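Local coordinates for leucine-rich repeat protein TpLRR (Treponema pallidum, PDB 6MLX), which is of unknown function but is a secreted, probably periplasmic protein built of BspA-type leucine-rich repeats, at residues A[143-157]-A[166-180]. Numbering follows the deposited sequence.
Sequences GAFRDCAELASVRLP and GLFEGCRNLVELGNL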
ATOM      1  N   GLY A 143       3.701 -10.867  -1.862  1.00 27.89           N
ATOM      2  CA  GLY A 143       4.290 -10.268  -0.678  1.00 27.87           C
ATOM      3  C   GLY A 143       3.737  -8.916  -0.266  1.00 28.00           C
ATOM      4  O   GLY A 143       4.390  -8.202   0.506  1.00 27.95           O
ATOM      5  N   ALA A 144       2.543  -8.547  -0.746  1.00 27.99           N
ATOM      6  CA  ALA A 144       2.030  -7.199  -0.519  1.00 28.06           C
ATOM      7  C   ALA A 144       1.958  -6.854   0.965  1.00 28.17           C
ATOM      8  O   ALA A 144       2.167  -5.698   1.338  1.00 28.15           O
ATOM      9  CB  ALA A 144       0.657  -7.033  -1.164  1.00 28.11           C
ATOM     10  N   PHE A 145       1.671  -7.832   1.820  1.00 28.20           N
ATOM     11  CA  PHE A 145       1.646  -7.608   3.260  1.00 28.33           C
ATOM     12  C   PHE A 145       2.669  -8.483   3.984  1.00 28.39           C
ATOM     13  O   PHE A 145       2.451  -8.899   5.124  1.00 28.49           O
ATOM     14  CB  PHE A 145       0.233  -7.825   3.795  1.00 28.61           C
ATOM     15  CG  PHE A 145      -0.770  -6.935   3.142  1.00 28.61           C
ATOM     16  CD1 PHE A 145      -0.898  -5.610   3.544  1.00 28.53           C
ATOM     17  CD2 PHE A 145      -1.548  -7.400   2.087  1.00 28.62           C
ATOM     18  CE1 PHE A 145      -1.812  -4.767   2.929  1.00 28.54           C
ATOM     19  CE2 PHE A 145      -2.462  -6.564   1.461  1.00 28.55           C
ATOM     20  CZ  PHE A 145      -2.593  -5.248   1.885  1.00 28.51           C
ATOM     21  N   ARG A 146       3.800  -8.746   3.322  1.00 28.53           N
ATOM     22  CA  ARG A 146       4.879  -9.526   3.920  1.00 28.47           C
ATOM     23  C   ARG A 146       5.363  -8.868   5.209  1.00 28.47           C
ATOM     24  O   ARG A 146       5.584  -7.658   5.255  1.00 28.37           O
ATOM     25  CB  ARG A 146       6.037  -9.649   2.921  1.00 28.14           C
ATOM     26  CG  ARG A 146       7.211 -10.517   3.384  1.00 28.07           C
ATOM     27  CD  ARG A 146       8.404 -10.417   2.396  1.00 27.59           C
ATOM     28  NE  ARG A 146       7.991 -10.534   0.996  1.00 27.48           N
ATOM     29  CZ  ARG A 146       7.625 -11.682   0.423  1.00 27.45           C
ATOM     30  NH1 ARG A 146       7.610 -12.797   1.136  1.00 27.62           N
ATOM     31  NH2 ARG A 146       7.263 -11.719  -0.858  1.00 27.37           N
ATOM     32  N   ASP A 147       5.491  -9.667   6.267  1.00 28.60           N
ATOM     33  CA  ASP A 147       6.053  -9.208   7.539  1.00 28.62           C
ATOM     34  C   ASP A 147       5.282  -8.039   8.147  1.00 28.78           C
ATOM     35  O   ASP A 147       5.872  -7.183   8.819  1.00 28.67           O
ATOM     36  CB  ASP A 147       7.521  -8.811   7.386  1.00 28.32           C
ATOM     37  CG  ASP A 147       8.339  -9.903   6.802  1.00 28.18           C
ATOM     38  OD1 ASP A 147       8.169 -11.057   7.235  1.00 28.31           O
ATOM     39  OD2 ASP A 147       9.126  -9.611   5.890  1.00 27.97           O
ATOM     40  N   CYS A 148       3.971  -7.980   7.919  1.00 28.60           N
ATOM     41  CA  CYS A 148       3.113  -7.055   8.660  1.00 28.85           C
ATOM     42  C   CYS A 148       2.742  -7.749   9.970  1.00 29.16           C
ATOM     43  O   CYS A 148       1.694  -8.380  10.116  1.00 29.31           O
ATOM     44  CB  CYS A 148       1.904  -6.658   7.824  1.00 28.82           C
ATOM     45  SG  CYS A 148       2.357  -5.570   6.413  1.00 28.51           S
ATOM     46  N   ALA A 149       3.652  -7.647  10.940  1.00 29.25           N
ATOM     47  CA  ALA A 149       3.551  -8.478  12.137  1.00 29.51           C
ATOM     48  C   ALA A 149       2.385  -8.080  13.035  1.00 29.82           C
ATOM     49  O   ALA A 149       1.981  -8.879  13.885  1.00 30.04           O
ATOM     50  CB  ALA A 149       4.860  -8.431  12.928  1.00 29.53           C
ATOM     51  N   GLU A 150       1.838  -6.881  12.878  1.00 29.84           N
ATOM     52  CA  GLU A 150       0.697  -6.464  13.678  1.00 30.12           C
ATOM     53  C   GLU A 150      -0.628  -6.519  12.919  1.00 30.08           C
ATOM     54  O   GLU A 150      -1.681  -6.221  13.507  1.00 30.29           O
ATOM     55  CB  GLU A 150       0.936  -5.061  14.239  1.00 30.21           C
ATOM     56  CG  GLU A 150       2.042  -5.013  15.320  1.00 30.36           C
ATOM     57  CD  GLU A 150       1.690  -5.733  16.613  1.00 30.66           C
ATOM     58  OE1 GLU A 150       0.498  -6.029  16.857  1.00 30.83           O
ATOM     59  OE2 GLU A 150       2.621  -6.028  17.396  1.00 30.74           O
ATOM     60  N   LEU A 151      -0.596  -6.898  11.638  1.00 29.81           N
ATOM     61  CA  LEU A 151      -1.784  -7.021  10.805  1.00 29.75           C
ATOM     62  C   LEU A 151      -2.754  -8.051  11.368  1.00 29.95           C
ATOM     63  O   LEU A 151      -2.465  -9.249  11.342  1.00 29.92           O
ATOM     64  CB  LEU A 151      -1.385  -7.410   9.383  1.00 29.44           C
ATOM     65  CG  LEU A 151      -2.513  -7.552   8.366  1.00 29.33           C
ATOM     66  CD1 LEU A 151      -3.341  -6.276   8.352  1.00 29.38           C
ATOM     67  CD2 LEU A 151      -1.922  -7.845   7.004  1.00 29.03           C
ATOM     68  N   ALA A 152      -3.907  -7.596  11.862  1.00 30.14           N
ATOM     69  CA  ALA A 152      -4.888  -8.471  12.486  1.00 30.34           C
ATOM     70  C   ALA A 152      -6.052  -8.827  11.566  1.00 30.22           C
ATOM     71  O   ALA A 152      -6.604  -9.924  11.681  1.00 30.30           O
ATOM     72  CB  ALA A 152      -5.437  -7.822  13.765  1.00 30.63           C
ATOM     73  N   SER A 153      -6.424  -7.937  10.653  1.00 30.02           N
ATOM     74  CA  SER A 153      -7.658  -8.069   9.890  1.00 29.94           C
ATOM     75  C   SER A 153      -7.465  -7.532   8.481  1.00 29.64           C
ATOM     76  O   SER A 153      -7.025  -6.392   8.309  1.00 29.58           O
ATOM     77  CB  SER A 153      -8.803  -7.305  10.573  1.00 30.14           C
ATOM     78  OG  SER A 153      -9.988  -7.400   9.809  1.00 30.04           O
ATOM     79  N   VAL A 154      -7.825  -8.338   7.487  1.00 29.46           N
ATOM     80  CA  VAL A 154      -7.788  -7.945   6.082  1.00 29.17           C
ATOM     81  C   VAL A 154      -9.122  -8.305   5.450  1.00 29.09           C
ATOM     82  O   VAL A 154      -9.554  -9.463   5.527  1.00 29.18           O
ATOM     83  CB  VAL A 154      -6.649  -8.638   5.306  1.00 29.21           C
ATOM     84  CG1 VAL A 154      -6.764  -8.324   3.811  1.00 28.97           C
ATOM     85  CG2 VAL A 154      -5.298  -8.209   5.834  1.00 29.17           C
ATOM     86  N   ARG A 155      -9.772  -7.330   4.828  1.00 29.23           N
ATOM     87  CA  ARG A 155     -10.940  -7.595   4.000  1.00 29.23           C
ATOM     88  C   ARG A 155     -10.496  -7.564   2.543  1.00 28.99           C
ATOM     89  O   ARG A 155      -9.930  -6.566   2.083  1.00 29.08           O
ATOM     90  CB  ARG A 155     -12.063  -6.590   4.245  1.00 29.13           C
ATOM     91  CG  ARG A 155     -13.345  -6.868   3.416  1.00 29.02           C
ATOM     92  CD  ARG A 155     -14.319  -5.673   3.466  1.00 28.96           C
ATOM     93  NE  ARG A 155     -14.693  -5.330   4.838  1.00 29.16           N
ATOM     94  CZ  ARG A 155     -15.191  -4.153   5.220  1.00 29.14           C
ATOM     95  NH1 ARG A 155     -15.385  -3.178   4.335  1.00 28.95           N
ATOM     96  NH2 ARG A 155     -15.482  -3.947   6.496  1.00 29.45           N
ATOM     97  N   LEU A 156     -10.738  -8.658   1.837  1.00 29.12           N
ATOM     98  CA  LEU A 156     -10.352  -8.790   0.446  1.00 28.90           C
ATOM     99  C   LEU A 156     -11.385  -8.136  -0.471  1.00 28.65           C
ATOM    100  O   LEU A 156     -12.550  -7.972  -0.093  1.00 28.53           O
ATOM    101  CB  LEU A 156     -10.207 -10.266   0.092  1.00 29.00           C
ATOM    102  CG  LEU A 156      -9.111 -11.040   0.829  1.00 29.23           C
ATOM    103  CD1 LEU A 156      -9.339 -12.525   0.638  1.00 29.27           C
ATOM    104  CD2 LEU A 156      -7.749 -10.638   0.313  1.00 29.11           C
ATOM    105  N   PRO A 157     -10.983  -7.761  -1.691  1.00 28.65           N
ATOM    106  CA  PRO A 157     -11.977  -7.335  -2.686  1.00 28.25           C
ATOM    107  C   PRO A 157     -12.909  -8.498  -2.998  1.00 28.20           C
ATOM    108  O   PRO A 157     -12.503  -9.660  -3.005  1.00 28.22           O
ATOM    109  CB  PRO A 157     -11.127  -6.957  -3.910  1.00 28.08           C
ATOM    110  CG  PRO A 157      -9.726  -6.943  -3.450  1.00 28.26           C
ATOM    111  CD  PRO A 157      -9.643  -7.876  -2.285  1.00 28.58           C
ATOM    112  N   GLY A 166       3.258 -15.541  -1.202  1.00 28.27           N
ATOM    113  CA  GLY A 166       3.676 -14.941   0.054  1.00 28.31           C
ATOM    114  C   GLY A 166       2.899 -13.703   0.464  1.00 28.48           C
ATOM    115  O   GLY A 166       3.431 -12.851   1.181  1.00 28.40           O
ATOM    116  N   LEU A 167       1.641 -13.597   0.015  1.00 28.44           N
ATOM    117  CA  LEU A 167       0.863 -12.378   0.249  1.00 28.51           C
ATOM    118  C   LEU A 167       0.842 -12.001   1.731  1.00 28.63           C
ATOM    119  O   LEU A 167       1.074 -10.846   2.085  1.00 28.58           O
ATOM    120  CB  LEU A 167      -0.561 -12.543  -0.289  1.00 28.65           C
ATOM    121  CG  LEU A 167      -1.511 -11.354  -0.099  1.00 28.68           C
ATOM    122  CD1 LEU A 167      -0.971 -10.120  -0.799  1.00 28.44           C
ATOM    123  CD2 LEU A 167      -2.881 -11.696  -0.618  1.00 28.65           C
ATOM    124  N   PHE A 168       0.599 -12.972   2.612  1.00 28.87           N
ATOM    125  CA  PHE A 168       0.540 -12.727   4.053  1.00 29.03           C
ATOM    126  C   PHE A 168       1.676 -13.420   4.809  1.00 29.03           C
ATOM    127  O   PHE A 168       1.534 -13.757   5.989  1.00 29.15           O
ATOM    128  CB  PHE A 168      -0.816 -13.164   4.616  1.00 29.25           C
ATOM    129  CG  PHE A 168      -1.985 -12.451   3.999  1.00 29.26           C
ATOM    130  CD1 PHE A 168      -2.178 -11.087   4.214  1.00 29.17           C
ATOM    131  CD2 PHE A 168      -2.892 -13.140   3.204  1.00 29.34           C
ATOM    132  CE1 PHE A 168      -3.260 -10.430   3.650  1.00 29.17           C
ATOM    133  CE2 PHE A 168      -3.979 -12.484   2.628  1.00 29.27           C
ATOM    134  CZ  PHE A 168      -4.151 -11.126   2.844  1.00 29.22           C
ATOM    135  N   GLU A 169       2.809 -13.638   4.144  1.00 29.24           N
ATOM    136  CA  GLU A 169       3.947 -14.275   4.791  1.00 29.14           C
ATOM    137  C   GLU A 169       4.436 -13.450   5.978  1.00 29.05           C
ATOM    138  O   GLU A 169       4.678 -12.244   5.866  1.00 28.95           O
ATOM    139  CB  GLU A 169       5.074 -14.478   3.774  1.00 28.72           C
ATOM    140  CG  GLU A 169       6.301 -15.146   4.344  1.00 28.53           C
ATOM    141  CD  GLU A 169       7.416 -15.256   3.322  1.00 28.15           C
ATOM    142  OE1 GLU A 169       7.181 -15.752   2.195  1.00 28.03           O
ATOM    143  OE2 GLU A 169       8.523 -14.779   3.635  1.00 28.04           O
ATOM    144  N   GLY A 170       4.578 -14.107   7.125  1.00 29.08           N
ATOM    145  CA  GLY A 170       5.044 -13.431   8.316  1.00 29.10           C
ATOM    146  C   GLY A 170       4.005 -12.606   9.043  1.00 29.35           C
ATOM    147  O   GLY A 170       4.373 -11.821   9.921  1.00 29.28           O
ATOM    148  N   CYS A 171       2.720 -12.744   8.698  1.00 29.18           N
ATOM    149  CA  CYS A 171       1.653 -12.006   9.378  1.00 29.39           C
ATOM    150  C   CYS A 171       1.206 -12.842  10.569  1.00 29.55           C
ATOM    151  O   CYS A 171       0.159 -13.487  10.576  1.00 29.74           O
ATOM    152  CB  CYS A 171       0.507 -11.699   8.421  1.00 29.43           C
ATOM    153  SG  CYS A 171       0.960 -10.511   7.122  1.00 29.18           S
ATOM    154  N   ARG A 172       2.037 -12.818  11.604  1.00 30.27           N
ATOM    155  CA  ARG A 172       1.834 -13.704  12.735  1.00 30.48           C
ATOM    156  C   ARG A 172       0.657 -13.306  13.616  1.00 30.70           C
ATOM    157  O   ARG A 172       0.267 -14.101  14.473  1.00 30.83           O
ATOM    158  CB  ARG A 172       3.107 -13.778  13.570  1.00 30.39           C
ATOM    159  CG  ARG A 172       3.780 -12.462  13.833  1.00 30.22           C
ATOM    160  CD  ARG A 172       4.912 -12.666  14.837  1.00 30.33           C
ATOM    161  NE  ARG A 172       5.772 -11.492  14.961  1.00 30.22           N
ATOM    162  CZ  ARG A 172       5.528 -10.491  15.796  1.00 30.13           C
ATOM    163  NH1 ARG A 172       4.449 -10.519  16.564  1.00 30.54           N
ATOM    164  NH2 ARG A 172       6.356  -9.462  15.870  1.00 30.02           N
ATOM    165  N   ASN A 173       0.070 -12.122  13.430  1.00 30.18           N
ATOM    166  CA  ASN A 173      -1.107 -11.733  14.200  1.00 30.44           C
ATOM    167  C   ASN A 173      -2.388 -11.731  13.372  1.00 30.43           C
ATOM    168  O   ASN A 173      -3.431 -11.274  13.860  1.00 30.55           O
ATOM    169  CB  ASN A 173      -0.886 -10.368  14.842  1.00 30.53           C
ATOM    170  CG  ASN A 173      -0.210 -10.478  16.186  1.00 30.76           C
ATOM    171  OD1 ASN A 173      -0.662 -11.224  17.057  1.00 31.00           O
ATOM    172  ND2 ASN A 173       0.891  -9.757  16.357  1.00 30.69           N
ATOM    173  N   LEU A 174      -2.339 -12.245  12.145  1.00 30.14           N
ATOM    174  CA  LEU A 174      -3.500 -12.227  11.268  1.00 30.17           C
ATOM    175  C   LEU A 174      -4.534 -13.235  11.756  1.00 30.35           C
ATOM    176  O   LEU A 174      -4.241 -14.424  11.885  1.00 30.47           O
ATOM    177  CB  LEU A 174      -3.074 -12.542   9.838  1.00 29.97           C
ATOM    178  CG  LEU A 174      -4.197 -12.555   8.804  1.00 29.98           C
ATOM    179  CD1 LEU A 174      -4.913 -11.195   8.775  1.00 29.91           C
ATOM    180  CD2 LEU A 174      -3.648 -12.905   7.435  1.00 29.89           C
ATOM    181  N   VAL A 175      -5.751 -12.764  12.044  1.00 30.41           N
ATOM    182  CA  VAL A 175      -6.800 -13.657  12.511  1.00 30.56           C
ATOM    183  C   VAL A 175      -8.086 -13.558  11.708  1.00 30.56           C
ATOM    184  O   VAL A 175      -8.939 -14.456  11.811  1.00 30.69           O
ATOM    185  CB  VAL A 175      -7.096 -13.433  14.016  1.00 30.89           C
ATOM    186  CG1 VAL A 175      -5.841 -13.615  14.854  1.00 30.97           C
ATOM    187  CG2 VAL A 175      -7.653 -12.070  14.234  1.00 30.93           C
ATOM    188  N   GLU A 176      -8.284 -12.523  10.902  1.00 30.28           N
ATOM    189  CA  GLU A 176      -9.541 -12.301  10.200  1.00 30.18           C
ATOM    190  C   GLU A 176      -9.258 -11.991   8.741  1.00 29.90           C
ATOM    191  O   GLU A 176      -8.455 -11.106   8.428  1.00 29.74           O
ATOM    192  CB  GLU A 176     -10.339 -11.162  10.835  1.00 30.32           C
ATOM    193  CG  GLU A 176     -11.663 -10.880  10.165  1.00 30.21           C
ATOM    194  CD  GLU A 176     -12.422  -9.755  10.856  1.00 30.38           C
ATOM    195  OE1 GLU A 176     -11.988  -8.588  10.799  1.00 30.36           O
ATOM    196  OE2 GLU A 176     -13.436 -10.038  11.491  1.00 30.54           O
ATOM    197  N   LEU A 177      -9.931 -12.720   7.856  1.00 30.14           N
ATOM    198  CA  LEU A 177      -9.777 -12.576   6.413  1.00 30.02           C
ATOM    199  C   LEU A 177     -11.191 -12.485   5.855  1.00 29.89           C
ATOM    200  O   LEU A 177     -11.842 -13.506   5.623  1.00 30.05           O
ATOM    201  CB  LEU A 177      -8.996 -13.737   5.833  1.00 30.06           C
ATOM    202  CG  LEU A 177      -8.637 -13.644   4.358  1.00 29.94           C
ATOM    203  CD1 LEU A 177      -7.835 -12.388   4.107  1.00 29.79           C
ATOM    204  CD2 LEU A 177      -7.856 -14.878   3.928  1.00 30.01           C
ATOM    205  N   GLY A 178     -11.681 -11.258   5.692  1.00 30.03           N
ATOM    206  CA  GLY A 178     -13.037 -11.060   5.222  1.00 29.92           C
ATOM    207  C   GLY A 178     -13.148 -11.136   3.711  1.00 29.72           C
ATOM    208  O   GLY A 178     -12.174 -10.957   2.973  1.00 29.55           O
ATOM    209  N   ASN A 179     -14.368 -11.426   3.244  1.00 30.06           N
ATOM    210  CA  ASN A 179     -14.631 -11.512   1.809  1.00 29.82           C
ATOM    211  C   ASN A 179     -13.804 -12.603   1.158  1.00 29.79           C
ATOM    212  O   ASN A 179     -13.295 -12.431   0.052  1.00 29.62           O
ATOM    213  CB  ASN A 179     -14.350 -10.188   1.099  1.00 29.55           C
ATOM    214  CG  ASN A 179     -15.556  -9.358   0.965  1.00 29.36           C
ATOM    215  OD1 ASN A 179     -16.645  -9.807   1.287  1.00 29.50           O
ATOM    216  ND2 ASN A 179     -15.393  -8.139   0.470  1.00 29.13           N
ATOM    217  N   LEU A 180     -13.602 -13.692   1.869  1.00 30.48           N
ATOM    218  CA  LEU A 180     -12.929 -14.825   1.262  1.00 30.48           C
ATOM    219  C   LEU A 180     -13.870 -15.428   0.227  1.00 30.28           C
ATOM    220  O   LEU A 180     -15.040 -15.672   0.535  1.00 30.27           O
ATOM    221  CB  LEU A 180     -12.554 -15.847   2.325  1.00 30.95           C
ATOM    222  CG  LEU A 180     -11.542 -16.925   1.961  1.00 31.03           C
ATOM    223  CD1 LEU A 180     -10.264 -16.343   1.365  1.00 30.92           C
ATOM    224  CD2 LEU A 180     -11.228 -17.751   3.213  1.00 31.39           C
TER
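Ala-152 O is gripped by two successive backbone amides of the neighbouring coil, Val-175 N at 3.0 Å and Glu-176 N at 3.2 Å; the first approaches tilted from the carbonyl plane, the second within it. Beyond this fork the chains run as parallel strands, 153-155 and 176-178: Val-154 N donates to Glu-176 O, Val-154 O accepts from Gly-178 N, and Leu-156 N reaches Gly-178 O. On the face carrying Ser-153 and Glu-176, the serine hydroxyl OG donates to the anti lone pair of Glu-176 OE1 at 2.5 Å. Val-154 points to the other face, inward, where its CG2 lies 3.7 Å from Phe-168 CE1. This is the stacking of successive coils in a leucine-rich repeat solenoid, with strand 130-132 continuing the sheet beyond 153-155. The equivalent phenylalanines Phe-145 and Phe-168 lie side by side and nearly parallel (planes at 13°), but with centroids 5.9 Å apart they are slid so far that the rings barely overlap. Leu-167 CG sits over the centre of the Phe-168 ring, while its CD1 extends to Ala-144 CB.

Two asparagine amides tie the coils together, one in the turn 171-174, the other just after strand 176-178. Asn-173 ND2 donates to Ala-149 O at 2.8 Å, its OD1 being held by Arg-196; Asn-179 ND2 meets Leu-156 O almost in its own amide plane. At the turns 143-146 and 166-169, Arg-146 stretches out with CG anti to the backbone N (chi1 -176°) and bends at chi3; its NH1 forms a salt bridge with Glu-169 OE1 at 3.2 Å, the carboxylate plane turned 72° from the guanidinium, while NE pairs with Asp-120. Ala-149 CB rests against one face of the Arg-172 guanidinium, offset toward its rim.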